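Local coordinates for mandelate racemase/muconate lactonizing enzyme (Polaromonas sp., PDB 2OG9), which belongs to the mandelate racemase branch of the enolase superfamily and probably interconverts the enantiomers of a carboxylic acid substrate by a metal-assisted proton transfer, at residues A[16-21]-A[85-90]; A[183-188]-A[212-217]. All blocks are in the same frame, centred on the assembly; numbering follows the deposited sequence.

Contact 1: residues A[16-21]-A[85-90]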
ATOM      1  N   THR A  16     -48.143  17.815  -6.022  1.00 23.87           N
ATOM      2  CA  THR A  16     -49.077  18.816  -5.529  1.00 25.28           C
ATOM      3  C   THR A  16     -49.540  18.601  -4.095  1.00 24.62           C
ATOM      4  O   THR A  16     -50.013  19.533  -3.450  1.00 25.35           O
ATOM      5  CB  THR A  16     -50.323  18.886  -6.441  1.00 26.07           C
ATOM      6  OG1 THR A  16     -50.922  17.589  -6.534  1.00 24.98           O
ATOM      7  CG2 THR A  16     -49.933  19.350  -7.839  1.00 25.84           C
ATOM      8  N   TRP A  17     -49.386  17.385  -3.584  1.00 22.90           N
ATOM      9  CA  TRP A  17     -49.839  17.077  -2.233  1.00 23.80           C
ATOM     10  C   TRP A  17     -48.923  16.064  -1.567  1.00 21.72           C
ATOM     11  O   TRP A  17     -48.419  15.153  -2.217  1.00 21.22           O
ATOM     12  CB  TRP A  17     -51.262  16.504  -2.297  1.00 23.46           C
ATOM     13  CG  TRP A  17     -51.881  16.159  -0.969  1.00 26.16           C
ATOM     14  CD1 TRP A  17     -52.426  17.027  -0.064  1.00 25.41           C
ATOM     15  CD2 TRP A  17     -52.071  14.843  -0.426  1.00 25.57           C
ATOM     16  NE1 TRP A  17     -52.950  16.334   1.001  1.00 24.79           N
ATOM     17  CE2 TRP A  17     -52.746  14.993   0.806  1.00 26.05           C
ATOM     18  CE3 TRP A  17     -51.736  13.553  -0.861  1.00 26.92           C
ATOM     19  CZ2 TRP A  17     -53.097  13.900   1.607  1.00 27.28           C
ATOM     20  CZ3 TRP A  17     -52.084  12.465  -0.064  1.00 27.02           C
ATOM     21  CH2 TRP A  17     -52.758  12.647   1.156  1.00 27.31           C
ATOM     22  N   VAL A  18     -48.712  16.231  -0.269  1.00 21.84           N
ATOM     23  CA  VAL A  18     -47.872  15.316   0.495  1.00 20.55           C
ATOM     24  C   VAL A  18     -48.458  15.162   1.888  1.00 21.36           C
ATOM     25  O   VAL A  18     -48.839  16.148   2.514  1.00 20.50           O
ATOM     26  CB  VAL A  18     -46.421  15.845   0.639  1.00 20.69           C
ATOM     27  CG1 VAL A  18     -45.597  14.869   1.454  1.00 23.80           C
ATOM     28  CG2 VAL A  18     -45.791  16.049  -0.727  1.00 21.18           C
ATOM     29  N   ARG A  19     -48.546  13.924   2.364  1.00 20.23           N
ATOM     30  CA  ARG A  19     -49.059  13.665   3.703  1.00 22.43           C
ATOM     31  C   ARG A  19     -48.133  12.725   4.463  1.00 21.52           C
ATOM     32  O   ARG A  19     -47.738  11.680   3.951  1.00 21.57           O
ATOM     33  CB  ARG A  19     -50.464  13.048   3.654  1.00 23.96           C
ATOM     34  CG  ARG A  19     -50.980  12.635   5.033  1.00 26.70           C
ATOM     35  CD  ARG A  19     -52.482  12.341   5.041  1.00 32.47           C
ATOM     36  NE  ARG A  19     -52.936  11.944   6.372  1.00 36.34           N
ATOM     37  CZ  ARG A  19     -52.732  10.743   6.905  1.00 39.14           C
ATOM     38  NH1 ARG A  19     -52.088   9.813   6.214  1.00 40.77           N
ATOM     39  NH2 ARG A  19     -53.157  10.473   8.136  1.00 39.68           N
ATOM     40  N   ILE A  20     -47.777  13.107   5.681  1.00 22.83           N
ATOM     41  CA  ILE A  20     -46.917  12.273   6.505  1.00 23.51           C
ATOM     42  C   ILE A  20     -47.669  11.859   7.754  1.00 24.12           C
ATOM     43  O   ILE A  20     -48.427  12.643   8.326  1.00 24.68           O
ATOM     44  CB  ILE A  20     -45.634  12.998   6.921  1.00 25.12           C
ATOM     45  CG1 ILE A  20     -45.982  14.359   7.521  1.00 26.47           C
ATOM     46  CG2 ILE A  20     -44.699  13.107   5.727  1.00 26.31           C
ATOM     47  CD1 ILE A  20     -44.806  15.066   8.126  1.00 31.08           C
ATOM     48  N   SER A  21     -47.451  10.620   8.170  1.00 22.99           N
ATOM     49  CA  SER A  21     -48.118  10.071   9.339  1.00 24.55           C
ATOM     50  C   SER A  21     -47.116   9.320  10.194  1.00 22.66           C
ATOM     51  O   SER A  21     -46.275   8.596   9.667  1.00 23.61           O
ATOM     52  CB  SER A  21     -49.212   9.081   8.909  1.00 23.34           C
ATOM     53  OG  SER A  21     -50.008   9.590   7.857  1.00 29.41           O
ATOM     54  N   PRO A  85     -42.710  20.572   2.502  1.00 22.79           N
ATOM     55  CA  PRO A  85     -43.037  21.634   1.539  1.00 24.46           C
ATOM     56  C   PRO A  85     -42.067  21.748   0.366  1.00 24.97           C
ATOM     57  O   PRO A  85     -42.435  22.224  -0.707  1.00 24.52           O
ATOM     58  CB  PRO A  85     -43.040  22.898   2.402  1.00 22.78           C
ATOM     59  CG  PRO A  85     -43.492  22.383   3.745  1.00 24.06           C
ATOM     60  CD  PRO A  85     -42.692  21.102   3.879  1.00 21.29           C
ATOM     61  N   ALA A  86     -40.825  21.315   0.565  1.00 25.52           N
ATOM     62  CA  ALA A  86     -39.824  21.395  -0.497  1.00 24.05           C
ATOM     63  C   ALA A  86     -40.147  20.496  -1.686  1.00 24.83           C
ATOM     64  O   ALA A  86     -39.557  20.640  -2.756  1.00 23.72           O
ATOM     65  CB  ALA A  86     -38.439  21.047   0.060  1.00 25.85           C
ATOM     66  N   LEU A  87     -41.079  19.565  -1.501  1.00 23.18           N
ATOM     67  CA  LEU A  87     -41.450  18.653  -2.579  1.00 22.06           C
ATOM     68  C   LEU A  87     -42.535  19.212  -3.495  1.00 21.75           C
ATOM     69  O   LEU A  87     -42.631  18.825  -4.654  1.00 19.36           O
ATOM     70  CB  LEU A  87     -41.930  17.312  -2.004  1.00 22.80           C
ATOM     71  CG  LEU A  87     -40.886  16.344  -1.445  1.00 21.70           C
ATOM     72  CD1 LEU A  87     -41.584  15.140  -0.811  1.00 23.51           C
ATOM     73  CD2 LEU A  87     -39.956  15.886  -2.572  1.00 23.81           C
ATOM     74  N   ILE A  88     -43.354  20.120  -2.978  1.00 22.87           N
ATOM     75  CA  ILE A  88     -44.436  20.680  -3.783  1.00 24.47           C
ATOM     76  C   ILE A  88     -43.940  21.390  -5.040  1.00 23.22           C
ATOM     77  O   ILE A  88     -43.029  22.213  -4.985  1.00 24.37           O
ATOM     78  CB  ILE A  88     -45.290  21.668  -2.965  1.00 25.79           C
ATOM     79  CG1 ILE A  88     -45.830  20.975  -1.709  1.00 25.62           C
ATOM     80  CG2 ILE A  88     -46.433  22.195  -3.825  1.00 26.53           C
ATOM     81  CD1 ILE A  88     -46.684  19.741  -1.988  1.00 25.97           C
ATOM     82  N   GLY A  89     -44.546  21.057  -6.175  1.00 23.30           N
ATOM     83  CA  GLY A  89     -44.170  21.677  -7.432  1.00 23.07           C
ATOM     84  C   GLY A  89     -43.057  20.981  -8.192  1.00 24.29           C
ATOM     85  O   GLY A  89     -42.832  21.270  -9.367  1.00 23.88           O
ATOM     86  N   GLU A  90     -42.361  20.059  -7.532  1.00 23.12           N
ATOM     87  CA  GLU A  90     -41.252  19.343  -8.159  1.00 23.55           C
ATOM     88  C   GLU A  90     -41.682  18.165  -9.028  1.00 21.49           C
ATOM     89  O   GLU A  90     -42.743  17.572  -8.821  1.00 19.13           O
ATOM     90  CB  GLU A  90     -40.285  18.835  -7.085  1.00 24.47           C
ATOM     91  CG  GLU A  90     -39.564  19.919  -6.300  1.00 25.55           C
ATOM     92  CD  GLU A  90     -38.516  20.640  -7.127  1.00 30.29           C
ATOM     93  OE1 GLU A  90     -38.039  20.064  -8.126  1.00 33.20           O
ATOM     94  OE2 GLU A  90     -38.152  21.779  -6.769  1.00 31.73           O
TER

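Contact 2: residues A[183-188]-A[212-217]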
ATOM      1  N   LEU A 183     -30.916 -18.283  14.255  1.00 30.76           N
ATOM      2  CA  LEU A 183     -30.961 -18.423  15.706  1.00 32.78           C
ATOM      3  C   LEU A 183     -30.235 -17.285  16.408  1.00 34.35           C
ATOM      4  O   LEU A 183     -29.132 -16.900  16.017  1.00 32.89           O
ATOM      5  CB  LEU A 183     -30.333 -19.751  16.136  1.00 33.43           C
ATOM      6  CG  LEU A 183     -30.939 -21.041  15.576  1.00 34.78           C
ATOM      7  CD1 LEU A 183     -30.094 -22.226  16.012  1.00 36.05           C
ATOM      8  CD2 LEU A 183     -32.375 -21.194  16.057  1.00 34.94           C
ATOM      9  N   LYS A 184     -30.867 -16.749  17.447  1.00 35.14           N
ATOM     10  CA  LYS A 184     -30.272 -15.670  18.218  1.00 35.99           C
ATOM     11  C   LYS A 184     -29.258 -16.265  19.188  1.00 35.72           C
ATOM     12  O   LYS A 184     -29.551 -17.241  19.881  1.00 34.25           O
ATOM     13  CB  LYS A 184     -31.348 -14.923  19.007  1.00 37.73           C
ATOM     14  CG  LYS A 184     -32.342 -14.153  18.155  1.00 40.42           C
ATOM     15  CD  LYS A 184     -31.702 -12.932  17.511  1.00 42.53           C
ATOM     16  CE  LYS A 184     -32.736 -12.101  16.766  1.00 43.81           C
ATOM     17  NZ  LYS A 184     -33.865 -11.708  17.657  1.00 45.28           N
ATOM     18  N   VAL A 185     -28.062 -15.683  19.218  1.00 35.49           N
ATOM     19  CA  VAL A 185     -27.004 -16.134  20.116  1.00 35.75           C
ATOM     20  C   VAL A 185     -26.356 -14.891  20.711  1.00 36.78           C
ATOM     21  O   VAL A 185     -26.861 -13.786  20.536  1.00 36.39           O
ATOM     22  CB  VAL A 185     -25.926 -16.960  19.371  1.00 35.61           C
ATOM     23  CG1 VAL A 185     -26.550 -18.215  18.778  1.00 35.04           C
ATOM     24  CG2 VAL A 185     -25.272 -16.115  18.277  1.00 32.45           C
ATOM     25  N   GLY A 186     -25.246 -15.065  21.417  1.00 39.16           N
ATOM     26  CA  GLY A 186     -24.571 -13.917  21.993  1.00 42.33           C
ATOM     27  C   GLY A 186     -24.829 -13.689  23.470  1.00 44.85           C
ATOM     28  O   GLY A 186     -24.780 -12.556  23.947  1.00 45.73           O
ATOM     29  N   GLN A 187     -25.115 -14.760  24.199  1.00 47.14           N
ATOM     30  CA  GLN A 187     -25.354 -14.647  25.632  1.00 48.90           C
ATOM     31  C   GLN A 187     -24.061 -14.982  26.370  1.00 49.17           C
ATOM     32  O   GLN A 187     -23.252 -15.778  25.892  1.00 49.67           O
ATOM     33  CB  GLN A 187     -26.474 -15.595  26.063  1.00 49.44           C
ATOM     34  CG  GLN A 187     -26.283 -17.031  25.614  1.00 51.03           C
ATOM     35  CD  GLN A 187     -27.489 -17.898  25.919  1.00 52.09           C
ATOM     36  OE1 GLN A 187     -27.575 -19.041  25.469  1.00 52.41           O
ATOM     37  NE2 GLN A 187     -28.427 -17.360  26.693  1.00 52.64           N
ATOM     38  N   PRO A 188     -23.848 -14.371  27.545  1.00 49.77           N
ATOM     39  CA  PRO A 188     -22.650 -14.595  28.357  1.00 48.97           C
ATOM     40  C   PRO A 188     -22.171 -16.045  28.436  1.00 48.90           C
ATOM     41  O   PRO A 188     -20.969 -16.300  28.518  1.00 48.60           O
ATOM     42  CB  PRO A 188     -23.059 -14.038  29.714  1.00 49.74           C
ATOM     43  CG  PRO A 188     -23.895 -12.856  29.320  1.00 50.07           C
ATOM     44  CD  PRO A 188     -24.765 -13.430  28.216  1.00 49.68           C
ATOM     45  N   VAL A 212     -26.809 -17.750  12.487  1.00 25.78           N
ATOM     46  CA  VAL A 212     -26.899 -17.230  13.846  1.00 24.03           C
ATOM     47  C   VAL A 212     -26.685 -15.720  13.847  1.00 24.74           C
ATOM     48  O   VAL A 212     -26.031 -15.168  12.955  1.00 22.95           O
ATOM     49  CB  VAL A 212     -25.875 -17.905  14.799  1.00 23.90           C
ATOM     50  CG1 VAL A 212     -26.109 -19.410  14.833  1.00 24.74           C
ATOM     51  CG2 VAL A 212     -24.453 -17.594  14.360  1.00 22.04           C
ATOM     52  N   ASP A 213     -27.251 -15.058  14.851  1.00 24.13           N
ATOM     53  CA  ASP A 213     -27.161 -13.610  14.999  1.00 25.66           C
ATOM     54  C   ASP A 213     -26.678 -13.328  16.420  1.00 28.39           C
ATOM     55  O   ASP A 213     -27.382 -13.635  17.384  1.00 27.31           O
ATOM     56  CB  ASP A 213     -28.549 -13.003  14.786  1.00 28.54           C
ATOM     57  CG  ASP A 213     -28.526 -11.494  14.671  1.00 29.92           C
ATOM     58  OD1 ASP A 213     -27.523 -10.861  15.066  1.00 31.19           O
ATOM     59  OD2 ASP A 213     -29.533 -10.936  14.186  1.00 34.89           O
ATOM     60  N   ALA A 214     -25.485 -12.748  16.552  1.00 28.98           N
ATOM     61  CA  ALA A 214     -24.921 -12.454  17.871  1.00 31.52           C
ATOM     62  C   ALA A 214     -25.274 -11.062  18.376  1.00 32.89           C
ATOM     63  O   ALA A 214     -24.982 -10.717  19.522  1.00 33.67           O
ATOM     64  CB  ALA A 214     -23.405 -12.630  17.841  1.00 30.69           C
ATOM     65  N   ASN A 215     -25.895 -10.266  17.512  1.00 34.82           N
ATOM     66  CA  ASN A 215     -26.312  -8.907  17.844  1.00 36.99           C
ATOM     67  C   ASN A 215     -25.261  -8.054  18.560  1.00 36.90           C
ATOM     68  O   ASN A 215     -25.531  -7.488  19.624  1.00 34.92           O
ATOM     69  CB  ASN A 215     -27.594  -8.943  18.681  1.00 40.89           C
ATOM     70  CG  ASN A 215     -28.715  -9.703  17.994  1.00 45.76           C
ATOM     71  OD1 ASN A 215     -28.646 -10.925  17.838  1.00 48.47           O
ATOM     72  ND2 ASN A 215     -29.751  -8.982  17.569  1.00 45.48           N
ATOM     73  N   GLN A 216     -24.071  -7.961  17.970  1.00 36.28           N
ATOM     74  CA  GLN A 216     -22.978  -7.158  18.518  1.00 36.70           C
ATOM     75  C   GLN A 216     -22.635  -7.478  19.971  1.00 37.19           C
ATOM     76  O   GLN A 216     -22.119  -6.618  20.682  1.00 38.95           O
ATOM     77  CB  GLN A 216     -23.319  -5.664  18.430  1.00 36.64           C
ATOM     78  CG  GLN A 216     -23.810  -5.176  17.074  1.00 38.77           C
ATOM     79  CD  GLN A 216     -24.079  -3.677  17.055  1.00 39.96           C
ATOM     80  OE1 GLN A 216     -23.165  -2.869  17.211  1.00 41.10           O
ATOM     81  NE2 GLN A 216     -25.339  -3.302  16.866  1.00 41.53           N
ATOM     82  N   GLN A 217     -22.897  -8.700  20.418  1.00 37.10           N
ATOM     83  CA  GLN A 217     -22.626  -9.051  21.811  1.00 37.00           C
ATOM     84  C   GLN A 217     -21.220  -9.543  22.141  1.00 35.91           C
ATOM     85  O   GLN A 217     -20.830  -9.562  23.309  1.00 36.20           O
ATOM     86  CB  GLN A 217     -23.635 -10.097  22.293  1.00 39.23           C
ATOM     87  CG  GLN A 217     -25.068  -9.602  22.373  1.00 41.29           C
ATOM     88  CD  GLN A 217     -25.186  -8.281  23.107  1.00 43.40           C
ATOM     89  OE1 GLN A 217     -25.084  -7.209  22.504  1.00 44.00           O
ATOM     90  NE2 GLN A 217     -25.384  -8.350  24.420  1.00 43.65           N
TER

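Contact 1: residues A[16-21]-A[85-90]
In the N-terminal capping domain of this enolase-superfamily fold, Val-18 and the backbone of Thr-16, on strand 15-26 of the antiparallel sheet, meet Leu-87 and Ile-88 in the loop that joins helix 73-83 to helix 95-104. The end of the Ile-88 side chain does most of the touching. Its CD1 lies 3.6 Å from Thr-16 O and 3.9 Å from Trp-17 N, and it also meets the methyl CG2 of Val-18 at 4.0 Å. That reach comes from two successive bends: CG1 is turned beside the backbone N (chi1 -56°), and CD1 folds round again (chi2 -59°). The side chains of Val-18 and Ile-88 run antiparallel, passing alongside rather than meeting head-on. Val-18 presents the same methyl to Leu-87 as well, CG2 standing 4.3 Å from Leu-87 CB; Leu-87 also packs on Ile-54 and on Leu-98 and Leu-102 of helix 95-104. Beyond Ile-88 the chain reverses in a type II turn, closed by Glu-90 N to Leu-87 O at 3.1 Å, with Gly-89 accommodating its positive phi. On the strand, Thr-16 and Trp-17 share Glu-55 as partner across the sheet, a classic beta bulge. Trp-17 CB points away from the loop, and NE1 hydrogen-bonds to Gln-380 OE1. No hydrogen bond joins the two segments; the loop rests on the strand through aliphatic carbon, with Ile-88 CD1 against the backbone and a methyl of Val-18, and the polar backbone of the strand finds its partners in the neighbouring strands instead.

Contact 2: residues A[183-188]-A[212-217]
Leu-183 lies beside Val-212 and Lys-184 beside Asp-213 in parallel register, and backbone hydrogen bonds tie Asp-213 to Leu-183 and Val-185, the residues flanking Lys-184. Asp-213 N donates to Leu-183 O at 2.9 Å, and Val-185 N donates to Asp-213 O at 2.8 Å. Asp-213 thus spends both its backbone N and its O on the neighbouring strand. A CA-H...O contact supplements the first bond, Val-212 CA approaching the same Leu-183 O.

Apolar packing centres on Val-185. Its CG1 lies 4.0 Å from Val-212 CB, and its CG2 touches Ala-214 CB at 4.0 Å while hanging over the Asp-213 carbonyl, 3.4 Å from the O. Leu-183 and Val-212 share one face of the sheet, where Leu-183 also packs on Val-200 of helix 190-204.

Lys-184 and Asp-213 occupy the other face, side by side and pointing the same way. They meet through carbon: a bend at chi2 (-71°) lays Lys-184 CD alongside Asp-213 CB, 4.2 Å away, and near the Asn-215 side chain. The lysine ammonium makes no salt bridge with this aspartate. Asp-213 OD2 instead forms one with Lys-182, and Glu-239 OE2 lies close by.

Past the strand ends, Asp-213 OD1 accepts Asn-215 N at 3.0 Å, an Asx turn, and a type I' turn follows from Ala-214 to Gln-217. Gln-217 CB and CG both lie against Gly-186 O, CB at 3.2 Å; Gly-186 itself has a positive phi.

Strand 181-184, helix 190-204 and strand 210-213 form a beta-alpha-beta unit of the TIM barrel, whose C-terminal strand ends carry the active site in the enolase superfamily; Lys-182 and Lys-184, with Asp-213 and Glu-239 ending the next two strands, are consistent with the K-x-K lysines and acidic metal ligands of the mandelate racemase family.

How the contacts relate
Contact 1 is complete in the sequence before contact 2 starts, and the two lie on opposite sides of the chain's centre, with their own centres 42 Å apart and their nearest atoms about 25 Å apart. They represent the two halves of an enolase-superfamily subunit: 16-21 with 85-90 belongs to the N-terminal capping domain, and 183-188 with 212-217 to the barrel. Contact 2 is the one nearer to catalysis by family analogy, since it runs to the C-terminal ends of barrel strands; contact 1 is peripheral packing. The modelled calcium site, at Ala-254 and Phe-257, includes no residue of either contact.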